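PDB 2QMI: Pbp related beta-lactamase from Pyrococcus abyssi, which probably acts as a serine peptidase of the penicillin-binding protein and beta-lactamase family, assembled as a self-compartmentalizing octamer. Local coordinates for residues A[291-299]-A[339-348]; A[403-414]-A[423-431]. All coordinates share one frame; numbering follows the deposited sequence.

Interaction 1: A[291-299]-A[339-348]; sequences YPNFLGEKL and MYALALLLGK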
loop_
_atom_site.group_PDB
_atom_site.type_symbol
_atom_site.label_atom_id
_atom_site.label_comp_id
_atom_site.label_asym_id
_atom_site.label_seq_id
_atom_site.Cartn_x
_atom_site.Cartn_y
_atom_site.Cartn_z
ATOM N N TYR A 291 18.277 45.192 -20.211
ATOM C CA TYR A 291 19.434 44.803 -19.392
ATOM C C TYR A 291 20.582 45.802 -19.613
ATOM O O TYR A 291 21.402 45.612 -20.503
ATOM C CB TYR A 291 19.941 43.411 -19.798
ATOM C CG TYR A 291 18.922 42.282 -19.810
ATOM C CD1 TYR A 291 18.856 41.353 -18.762
ATOM C CD2 TYR A 291 18.087 42.084 -20.913
ATOM C CE1 TYR A 291 17.989 40.252 -18.826
ATOM C CE2 TYR A 291 17.216 40.986 -20.987
ATOM C CZ TYR A 291 17.176 40.079 -19.947
ATOM O OH TYR A 291 16.338 38.995 -20.047
ATOM N N PRO A 292 20.654 46.875 -18.807
ATOM C CA PRO A 292 21.723 47.869 -18.970
ATOM C C PRO A 292 23.149 47.456 -18.568
ATOM O O PRO A 292 24.121 48.021 -19.069
ATOM C CB PRO A 292 21.209 49.056 -18.158
ATOM C CG PRO A 292 20.404 48.401 -17.079
ATOM C CD PRO A 292 19.646 47.343 -17.838
ATOM N N ASN A 293 23.273 46.470 -17.687
ATOM C CA ASN A 293 24.582 46.016 -17.221
ATOM C C ASN A 293 24.878 44.555 -17.568
ATOM O O ASN A 293 25.213 43.759 -16.692
ATOM C CB ASN A 293 24.667 46.204 -15.706
ATOM C CG ASN A 293 24.413 47.639 -15.287
ATOM O OD1 ASN A 293 23.684 47.905 -14.325
ATOM N ND2 ASN A 293 25.023 48.579 -16.007
ATOM N N PHE A 294 24.762 44.205 -18.844
ATOM C CA PHE A 294 25.016 42.833 -19.280
ATOM C C PHE A 294 26.417 42.684 -19.866
ATOM O O PHE A 294 26.603 42.819 -21.078
ATOM C CB PHE A 294 23.991 42.409 -20.333
ATOM C CG PHE A 294 24.201 41.012 -20.851
ATOM C CD1 PHE A 294 23.914 39.909 -20.053
ATOM C CD2 PHE A 294 24.702 40.799 -22.132
ATOM C CE1 PHE A 294 24.124 38.614 -20.521
ATOM C CE2 PHE A 294 24.917 39.508 -22.609
ATOM C CZ PHE A 294 24.626 38.413 -21.798
ATOM N N LEU A 295 27.398 42.397 -19.011
ATOM C CA LEU A 295 28.774 42.233 -19.466
ATOM C C LEU A 295 29.241 43.477 -20.207
ATOM O O LEU A 295 29.812 43.388 -21.293
ATOM C CB LEU A 295 28.895 41.001 -20.380
ATOM C CG LEU A 295 28.772 39.624 -19.708
ATOM C CD1 LEU A 295 27.413 39.502 -19.049
ATOM C CD2 LEU A 295 28.966 38.509 -20.739
ATOM N N GLY A 296 28.986 44.638 -19.611
ATOM C CA GLY A 296 29.385 45.896 -20.218
ATOM C C GLY A 296 28.605 46.296 -21.460
ATOM O O GLY A 296 29.045 47.169 -22.205
ATOM N N GLU A 297 27.458 45.663 -21.694
ATOM C CA GLU A 297 26.631 45.982 -22.857
ATOM C C GLU A 297 25.166 46.190 -22.465
ATOM O O GLU A 297 24.741 45.819 -21.361
ATOM C CB GLU A 297 26.694 44.846 -23.875
ATOM C CG GLU A 297 28.084 44.462 -24.344
ATOM C CD GLU A 297 28.780 45.578 -25.102
ATOM O OE1 GLU A 297 28.092 46.394 -25.760
ATOM O OE2 GLU A 297 30.026 45.626 -25.052
ATOM N N LYS A 298 24.396 46.795 -23.368
ATOM C CA LYS A 298 22.968 46.994 -23.127
ATOM C C LYS A 298 22.250 45.868 -23.869
ATOM O O LYS A 298 22.289 45.805 -25.100
ATOM C CB LYS A 298 22.484 48.341 -23.672
ATOM C CG LYS A 298 21.037 48.647 -23.279
ATOM C CD LYS A 298 20.421 49.770 -24.104
ATOM C CE LYS A 298 18.995 50.056 -23.637
ATOM N NZ LYS A 298 18.303 51.073 -24.484
ATOM N N LEU A 299 21.612 44.977 -23.115
ATOM C CA LEU A 299 20.895 43.843 -23.694
ATOM C C LEU A 299 19.382 44.063 -23.772
ATOM O O LEU A 299 18.775 44.678 -22.895
ATOM C CB LEU A 299 21.179 42.577 -22.870
ATOM C CG LEU A 299 20.471 41.274 -23.261
ATOM C CD1 LEU A 299 20.994 40.776 -24.591
ATOM C CD2 LEU A 299 20.707 40.225 -22.179
ATOM N N MET A 339 22.211 33.600 -23.487
ATOM C CA MET A 339 23.249 34.430 -22.894
ATOM C C MET A 339 24.647 33.803 -22.977
ATOM O O MET A 339 25.644 34.516 -23.089
ATOM C CB MET A 339 22.867 34.766 -21.454
ATOM C CG MET A 339 21.506 35.449 -21.371
ATOM S SD MET A 339 20.932 35.842 -19.708
ATOM C CE MET A 339 19.956 37.314 -19.995
ATOM N N TYR A 340 24.710 32.475 -22.952
ATOM C CA TYR A 340 25.976 31.757 -23.054
ATOM C C TYR A 340 26.580 32.057 -24.436
ATOM O O TYR A 340 27.779 32.307 -24.565
ATOM C CB TYR A 340 25.731 30.247 -22.918
ATOM C CG TYR A 340 26.972 29.409 -22.681
ATOM C CD1 TYR A 340 27.359 29.056 -21.388
ATOM C CD2 TYR A 340 27.743 28.945 -23.750
ATOM C CE1 TYR A 340 28.484 28.252 -21.159
ATOM C CE2 TYR A 340 28.871 28.141 -23.534
ATOM C CZ TYR A 340 29.227 27.798 -22.236
ATOM O OH TYR A 340 30.300 26.974 -22.014
ATOM N N ALA A 341 25.739 32.021 -25.465
ATOM C CA ALA A 341 26.181 32.295 -26.826
ATOM C C ALA A 341 26.579 33.773 -26.945
ATOM O O ALA A 341 27.652 34.094 -27.469
ATOM C CB ALA A 341 25.071 31.956 -27.819
ATOM N N LEU A 342 25.723 34.668 -26.456
ATOM C CA LEU A 342 26.018 36.097 -26.506
ATOM C C LEU A 342 27.370 36.398 -25.869
ATOM O O LEU A 342 28.159 37.167 -26.417
ATOM C CB LEU A 342 24.917 36.895 -25.805
ATOM C CG LEU A 342 23.571 36.927 -26.535
ATOM C CD1 LEU A 342 22.496 37.482 -25.627
ATOM C CD2 LEU A 342 23.701 37.759 -27.795
ATOM N N ALA A 343 27.641 35.785 -24.721
ATOM C CA ALA A 343 28.911 35.984 -24.027
ATOM C C ALA A 343 30.091 35.576 -24.909
ATOM O O ALA A 343 31.091 36.297 -24.998
ATOM C CB ALA A 343 28.932 35.180 -22.742
ATOM N N LEU A 344 29.977 34.417 -25.553
ATOM C CA LEU A 344 31.033 33.933 -26.431
ATOM C C LEU A 344 31.297 34.938 -27.543
ATOM O O LEU A 344 32.445 35.302 -27.815
ATOM C CB LEU A 344 30.639 32.585 -27.028
ATOM C CG LEU A 344 30.559 31.434 -26.028
ATOM C CD1 LEU A 344 30.046 30.183 -26.734
ATOM C CD2 LEU A 344 31.934 31.188 -25.420
ATOM N N LEU A 345 30.222 35.387 -28.181
ATOM C CA LEU A 345 30.304 36.367 -29.263
ATOM C C LEU A 345 30.925 37.681 -28.792
ATOM O O LEU A 345 31.562 38.387 -29.579
ATOM C CB LEU A 345 28.907 36.641 -29.826
ATOM C CG LEU A 345 28.261 35.523 -30.648
ATOM C CD1 LEU A 345 26.780 35.790 -30.818
ATOM C CD2 LEU A 345 28.949 35.437 -32.000
ATOM N N LEU A 346 30.721 38.011 -27.519
ATOM C CA LEU A 346 31.266 39.231 -26.935
ATOM C C LEU A 346 32.691 38.995 -26.425
ATOM O O LEU A 346 33.272 39.853 -25.747
ATOM C CB LEU A 346 30.387 39.704 -25.773
ATOM C CG LEU A 346 29.043 40.365 -26.095
ATOM C CD1 LEU A 346 28.220 40.501 -24.816
ATOM C CD2 LEU A 346 29.270 41.732 -26.721
ATOM N N GLY A 347 33.236 37.821 -26.731
ATOM C CA GLY A 347 34.586 37.499 -26.309
ATOM C C GLY A 347 34.784 37.296 -24.816
ATOM O O GLY A 347 35.907 37.409 -24.321
ATOM N N LYS A 348 33.709 37.000 -24.092
ATOM C CA LYS A 348 33.813 36.773 -22.650
ATOM C C LYS A 348 33.568 35.312 -22.286
ATOM O O LYS A 348 32.815 34.619 -22.969
ATOM C CB LYS A 348 32.810 37.647 -21.896
ATOM C CG LYS A 348 33.085 39.131 -22.018
ATOM C CD LYS A 348 32.489 39.883 -20.852
ATOM C CE LYS A 348 33.144 41.251 -20.714
ATOM N NZ LYS A 348 33.087 41.944 -22.018
#
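The shortest polar bond here, L299 N to Y291 O at 2.7 Å, pairs two strand residues whose side chains both meet M339. A second bond, Y291 N to L299 O, completes the pair. The methyl of M339 is the meeting point. Its CE lies 3.7 Å from L299 CD2 and 3.7 Å from Y291 CE1. The M339 side chain crosses both partners at about a right angle. L299 also sends CD1 to L342 CD1. The F294 ring meets the helix side chains. Its CG is anti to the backbone N (chi1 179°), and this brings the ring up to the helix. The ring has L295 CD1 on one face and L299 CD2 over the centre of the other. L342 CB sits at its edge, 4.1 Å from F294 CE2. M339 makes an oblique Met-aromatic contact, with SD 5.5 Å from the centroid of the F294 ring. The contact packs the helix 334-345 against an antiparallel sheet of the beta-lactamase-type domain. A Schellman motif with G347 as C-prime residue ends this helix. Within this turn, L346 CD2 packs 3.8 Å from E297 CG. K348, whose N bonds back to A343 O, slides its side chain past L295, with K348 CD 3.8 Å from L295 CD2. The same L295 CD2 touches A343 CB. K348 NZ stays 3.7 Å from L295 O, with no hydrogen bond between them.

Interaction 2: A[403-414]-A[423-431]; sequences LFPEVLEEDFIK and KMYAEFYIK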
loop_
_atom_site.group_PDB
_atom_site.type_symbol
_atom_site.label_atom_id
_atom_site.label_comp_id
_atom_site.label_asym_id
_atom_site.label_seq_id
_atom_site.Cartn_x
_atom_site.Cartn_y
_atom_site.Cartn_z
ATOM N N LEU A 403 18.995 26.787 3.690
ATOM C CA LEU A 403 20.217 27.597 3.693
ATOM C C LEU A 403 20.339 28.525 2.481
ATOM O O LEU A 403 20.184 28.099 1.331
ATOM C CB LEU A 403 21.451 26.694 3.753
ATOM C CG LEU A 403 21.620 25.765 4.958
ATOM C CD1 LEU A 403 22.918 24.989 4.790
ATOM C CD2 LEU A 403 21.645 26.562 6.255
ATOM N N PHE A 404 20.631 29.793 2.747
ATOM C CA PHE A 404 20.776 30.793 1.696
ATOM C C PHE A 404 22.239 31.148 1.469
ATOM O O PHE A 404 22.898 31.666 2.368
ATOM C CB PHE A 404 20.018 32.067 2.078
ATOM C CG PHE A 404 18.523 31.961 1.946
ATOM C CD1 PHE A 404 17.881 30.729 2.031
ATOM C CD2 PHE A 404 17.755 33.107 1.775
ATOM C CE1 PHE A 404 16.494 30.640 1.950
ATOM C CE2 PHE A 404 16.368 33.033 1.693
ATOM C CZ PHE A 404 15.735 31.796 1.781
ATOM N N PRO A 405 22.768 30.878 0.265
ATOM C CA PRO A 405 24.169 31.205 -0.007
ATOM C C PRO A 405 24.392 32.710 0.047
ATOM O O PRO A 405 23.699 33.466 -0.631
ATOM C CB PRO A 405 24.387 30.636 -1.407
ATOM C CG PRO A 405 23.466 29.468 -1.438
ATOM C CD PRO A 405 22.216 30.044 -0.817
ATOM N N GLU A 406 25.354 33.138 0.861
ATOM C CA GLU A 406 25.676 34.552 1.014
ATOM C C GLU A 406 27.045 34.788 0.412
ATOM O O GLU A 406 27.423 35.927 0.146
ATOM C CB GLU A 406 25.705 34.939 2.496
ATOM C CG GLU A 406 26.131 36.380 2.780
ATOM C CD GLU A 406 26.542 36.591 4.241
ATOM O OE1 GLU A 406 25.666 36.510 5.136
ATOM O OE2 GLU A 406 27.748 36.832 4.501
ATOM N N VAL A 407 27.792 33.705 0.207
ATOM C CA VAL A 407 29.129 33.801 -0.369
ATOM C C VAL A 407 29.485 32.539 -1.158
ATOM O O VAL A 407 29.535 31.436 -0.596
ATOM C CB VAL A 407 30.204 34.026 0.733
ATOM C CG1 VAL A 407 31.593 34.146 0.098
ATOM C CG2 VAL A 407 29.890 35.292 1.526
ATOM N N LEU A 408 29.722 32.700 -2.461
ATOM C CA LEU A 408 30.088 31.567 -3.309
ATOM C C LEU A 408 31.436 31.726 -3.986
ATOM O O LEU A 408 31.717 32.741 -4.620
ATOM C CB LEU A 408 29.048 31.323 -4.396
ATOM C CG LEU A 408 27.757 30.622 -4.002
ATOM C CD1 LEU A 408 26.894 31.574 -3.197
ATOM C CD2 LEU A 408 27.030 30.178 -5.255
ATOM N N GLU A 409 32.259 30.699 -3.856
ATOM C CA GLU A 409 33.577 30.672 -4.457
ATOM C C GLU A 409 33.789 29.216 -4.829
ATOM O O GLU A 409 33.039 28.350 -4.380
ATOM C CB GLU A 409 34.632 31.161 -3.452
ATOM C CG GLU A 409 34.393 32.617 -3.012
ATOM C CD GLU A 409 35.398 33.127 -1.986
ATOM O OE1 GLU A 409 35.583 32.464 -0.941
ATOM O OE2 GLU A 409 35.997 34.208 -2.216
ATOM N N GLU A 410 34.796 28.956 -5.657
ATOM C CA GLU A 410 35.114 27.607 -6.125
ATOM C C GLU A 410 35.359 26.563 -5.044
ATOM O O GLU A 410 35.000 25.399 -5.201
ATOM C CB GLU A 410 36.360 27.650 -7.021
ATOM C CG GLU A 410 36.135 28.206 -8.412
ATOM C CD GLU A 410 35.271 27.304 -9.263
ATOM O OE1 GLU A 410 35.516 26.072 -9.263
ATOM O OE2 GLU A 410 34.354 27.822 -9.946
ATOM N N ASP A 411 35.994 26.981 -3.958
ATOM C CA ASP A 411 36.357 26.080 -2.864
ATOM C C ASP A 411 35.648 26.421 -1.567
ATOM O O ASP A 411 35.901 25.782 -0.539
ATOM C CB ASP A 411 37.851 26.208 -2.620
ATOM C CG ASP A 411 38.252 27.653 -2.376
ATOM O OD1 ASP A 411 37.875 28.500 -3.215
ATOM O OD2 ASP A 411 38.916 27.955 -1.356
ATOM N N PHE A 412 34.769 27.417 -1.604
ATOM C CA PHE A 412 34.096 27.852 -0.385
ATOM C C PHE A 412 32.696 28.416 -0.608
ATOM O O PHE A 412 32.499 29.283 -1.463
ATOM C CB PHE A 412 34.971 28.920 0.283
ATOM C CG PHE A 412 34.450 29.412 1.598
ATOM C CD1 PHE A 412 34.380 28.558 2.698
ATOM C CD2 PHE A 412 34.044 30.731 1.744
ATOM C CE1 PHE A 412 33.911 29.019 3.933
ATOM C CE2 PHE A 412 33.574 31.204 2.972
ATOM C CZ PHE A 412 33.506 30.346 4.071
ATOM N N ILE A 413 31.734 27.928 0.170
ATOM C CA ILE A 413 30.358 28.408 0.101
ATOM C C ILE A 413 29.885 28.712 1.523
ATOM O O ILE A 413 29.881 27.830 2.379
ATOM C CB ILE A 413 29.396 27.356 -0.512
ATOM C CG1 ILE A 413 29.807 27.046 -1.952
ATOM C CG2 ILE A 413 27.954 27.879 -0.476
ATOM C CD1 ILE A 413 29.021 25.918 -2.571
ATOM N N LYS A 414 29.505 29.963 1.780
ATOM C CA LYS A 414 29.019 30.341 3.101
ATOM C C LYS A 414 27.515 30.570 2.995
ATOM O O LYS A 414 27.061 31.350 2.160
ATOM C CB LYS A 414 29.717 31.613 3.585
ATOM C CG LYS A 414 29.321 32.039 4.985
ATOM C CD LYS A 414 30.208 33.165 5.506
ATOM C CE LYS A 414 29.908 33.475 6.965
ATOM N NZ LYS A 414 30.803 34.533 7.520
ATOM N N LYS A 423 20.521 35.699 11.553
ATOM C CA LYS A 423 21.074 34.722 10.627
ATOM C C LYS A 423 22.226 33.915 11.229
ATOM O O LYS A 423 23.188 34.470 11.772
ATOM C CB LYS A 423 21.521 35.409 9.328
ATOM C CG LYS A 423 22.451 36.587 9.516
ATOM C CD LYS A 423 23.009 37.068 8.175
ATOM C CE LYS A 423 21.940 37.569 7.221
ATOM N NZ LYS A 423 22.562 38.036 5.938
ATOM N N MET A 424 22.091 32.592 11.142
ATOM C CA MET A 424 23.074 31.634 11.640
ATOM C C MET A 424 23.750 31.043 10.392
ATOM O O MET A 424 23.069 30.659 9.440
ATOM C CB MET A 424 22.357 30.550 12.450
ATOM C CG MET A 424 23.273 29.626 13.217
ATOM S SD MET A 424 22.359 28.582 14.392
ATOM C CE MET A 424 21.824 27.213 13.275
ATOM N N TYR A 425 25.077 30.956 10.391
ATOM C CA TYR A 425 25.780 30.471 9.208
ATOM C C TYR A 425 26.315 29.048 9.180
ATOM O O TYR A 425 26.582 28.430 10.214
ATOM C CB TYR A 425 26.948 31.401 8.886
ATOM C CG TYR A 425 26.591 32.865 8.813
ATOM C CD1 TYR A 425 26.222 33.576 9.964
ATOM C CD2 TYR A 425 26.656 33.555 7.601
ATOM C CE1 TYR A 425 25.935 34.939 9.907
ATOM C CE2 TYR A 425 26.370 34.918 7.532
ATOM C CZ TYR A 425 26.014 35.604 8.687
ATOM O OH TYR A 425 25.766 36.966 8.620
ATOM N N ALA A 426 26.486 28.557 7.956
ATOM C CA ALA A 426 27.042 27.236 7.691
ATOM C C ALA A 426 28.169 27.482 6.682
ATOM O O ALA A 426 28.128 28.461 5.933
ATOM C CB ALA A 426 25.980 26.316 7.092
ATOM N N GLU A 427 29.177 26.616 6.674
ATOM C CA GLU A 427 30.297 26.764 5.743
ATOM C C GLU A 427 30.683 25.437 5.111
ATOM O O GLU A 427 30.826 24.431 5.801
ATOM C CB GLU A 427 31.525 27.356 6.441
ATOM C CG GLU A 427 31.388 28.812 6.850
ATOM C CD GLU A 427 30.979 28.983 8.304
ATOM O OE1 GLU A 427 31.715 28.507 9.199
ATOM O OE2 GLU A 427 29.924 29.605 8.555
ATOM N N PHE A 428 30.837 25.451 3.792
ATOM C CA PHE A 428 31.218 24.273 3.025
ATOM C C PHE A 428 32.639 24.480 2.506
ATOM O O PHE A 428 32.911 25.479 1.840
ATOM C CB PHE A 428 30.272 24.089 1.833
ATOM C CG PHE A 428 28.909 23.582 2.206
ATOM C CD1 PHE A 428 28.697 22.226 2.438
ATOM C CD2 PHE A 428 27.837 24.458 2.343
ATOM C CE1 PHE A 428 27.439 21.753 2.801
ATOM C CE2 PHE A 428 26.573 23.993 2.707
ATOM C CZ PHE A 428 26.376 22.640 2.936
ATOM N N TYR A 429 33.542 23.554 2.820
ATOM C CA TYR A 429 34.923 23.648 2.351
ATOM C C TYR A 429 35.182 22.540 1.326
ATOM O O TYR A 429 35.251 21.364 1.686
ATOM C CB TYR A 429 35.908 23.513 3.523
ATOM C CG TYR A 429 35.850 24.644 4.543
ATOM C CD1 TYR A 429 34.894 24.648 5.560
ATOM C CD2 TYR A 429 36.744 25.716 4.475
ATOM C CE1 TYR A 429 34.825 25.698 6.491
ATOM C CE2 TYR A 429 36.688 26.769 5.392
ATOM C CZ TYR A 429 35.726 26.753 6.399
ATOM O OH TYR A 429 35.678 27.783 7.318
ATOM N N ILE A 430 35.318 22.916 0.055
ATOM C CA ILE A 430 35.557 21.934 -1.007
ATOM C C ILE A 430 37.052 21.769 -1.262
ATOM O O ILE A 430 37.737 22.728 -1.600
ATOM C CB ILE A 430 34.866 22.338 -2.343
ATOM C CG1 ILE A 430 33.350 22.448 -2.153
ATOM C CG2 ILE A 430 35.154 21.283 -3.423
ATOM C CD1 ILE A 430 32.881 23.741 -1.513
ATOM N N LYS A 431 37.551 20.545 -1.111
ATOM C CA LYS A 431 38.972 20.270 -1.297
ATOM C C LYS A 431 39.248 18.757 -1.391
ATOM O O LYS A 431 38.656 17.953 -0.661
ATOM C CB LYS A 431 39.739 20.922 -0.130
ATOM C CG LYS A 431 41.195 20.501 0.103
ATOM C CD LYS A 431 41.738 21.214 1.361
ATOM C CE LYS A 431 43.011 20.571 1.934
ATOM N NZ LYS A 431 44.219 20.779 1.072
#
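Strands 412-414 and 423-431 run antiparallel, their axes 4.8 Å apart at closest approach. I413 and F428 form a hydrogen-bonded pair, with F428 N to I413 O at 2.9 Å and I413 N to F428 O at 3.2 Å. I430 N also bonds to D411 O. F412 with Y429 and K414 with E427 are the non-hydrogen-bonded pairs. F412 and Y429 lie side by side, pointing the same way. F412 CE1 sits over one face of the Y429 ring, 3.8 Å from Y429 CZ, and the planes are 52° apart. With F412 CG anti to the backbone N (chi1 -177°), the ring also comes alongside the E427 chain. These strands form a beta hairpin in the closed antiparallel barrel of the octamerisation domain. Where strand 400-408 pairs with strand 412-419 there is a classic beta bulge: E406 and V407 both face K414, and K414 O accepts from both E406 N and V407 N. On the buried face, I413 CB meets F428 CB, and L403 CD1 packs on A426 CB. The extended K414 chain crosses the Y425 ring. K414 NZ makes an off-centre cation-pi contact, 4.7 Å from the centroid of that ring. E406 OE1 comes to the ring edge, 3.0 Å from Y425 CE2, with the carboxylate plane turned 89° from the ring. The same oxygen forms a 3.6 Å salt bridge with K423 NZ. Nearby, F404 stacks on F404 of the second subunit.

Interaction 1 comes first along the chain and closes before interaction 2 opens. They share no sheet. Interaction 1 belongs to the beta-lactamase-type domain, where a helix packs on an eight-stranded antiparallel sheet. Interaction 2 belongs to the barrel of the octamerisation domain. Their centres are 28 Å apart, and their nearest atoms about 13 Å, so they do not touch. Between them in sequence come helices 350-353 and 355-364 and then the first strands of the barrel. Helix 350-353 touches side chains of 339-348, and helix 355-364 packs against 403-414. The chain passes from the probable catalytic domain to the barrel through these two helices. No other chain touches interaction 1, whereas interaction 2 meets a second subunit.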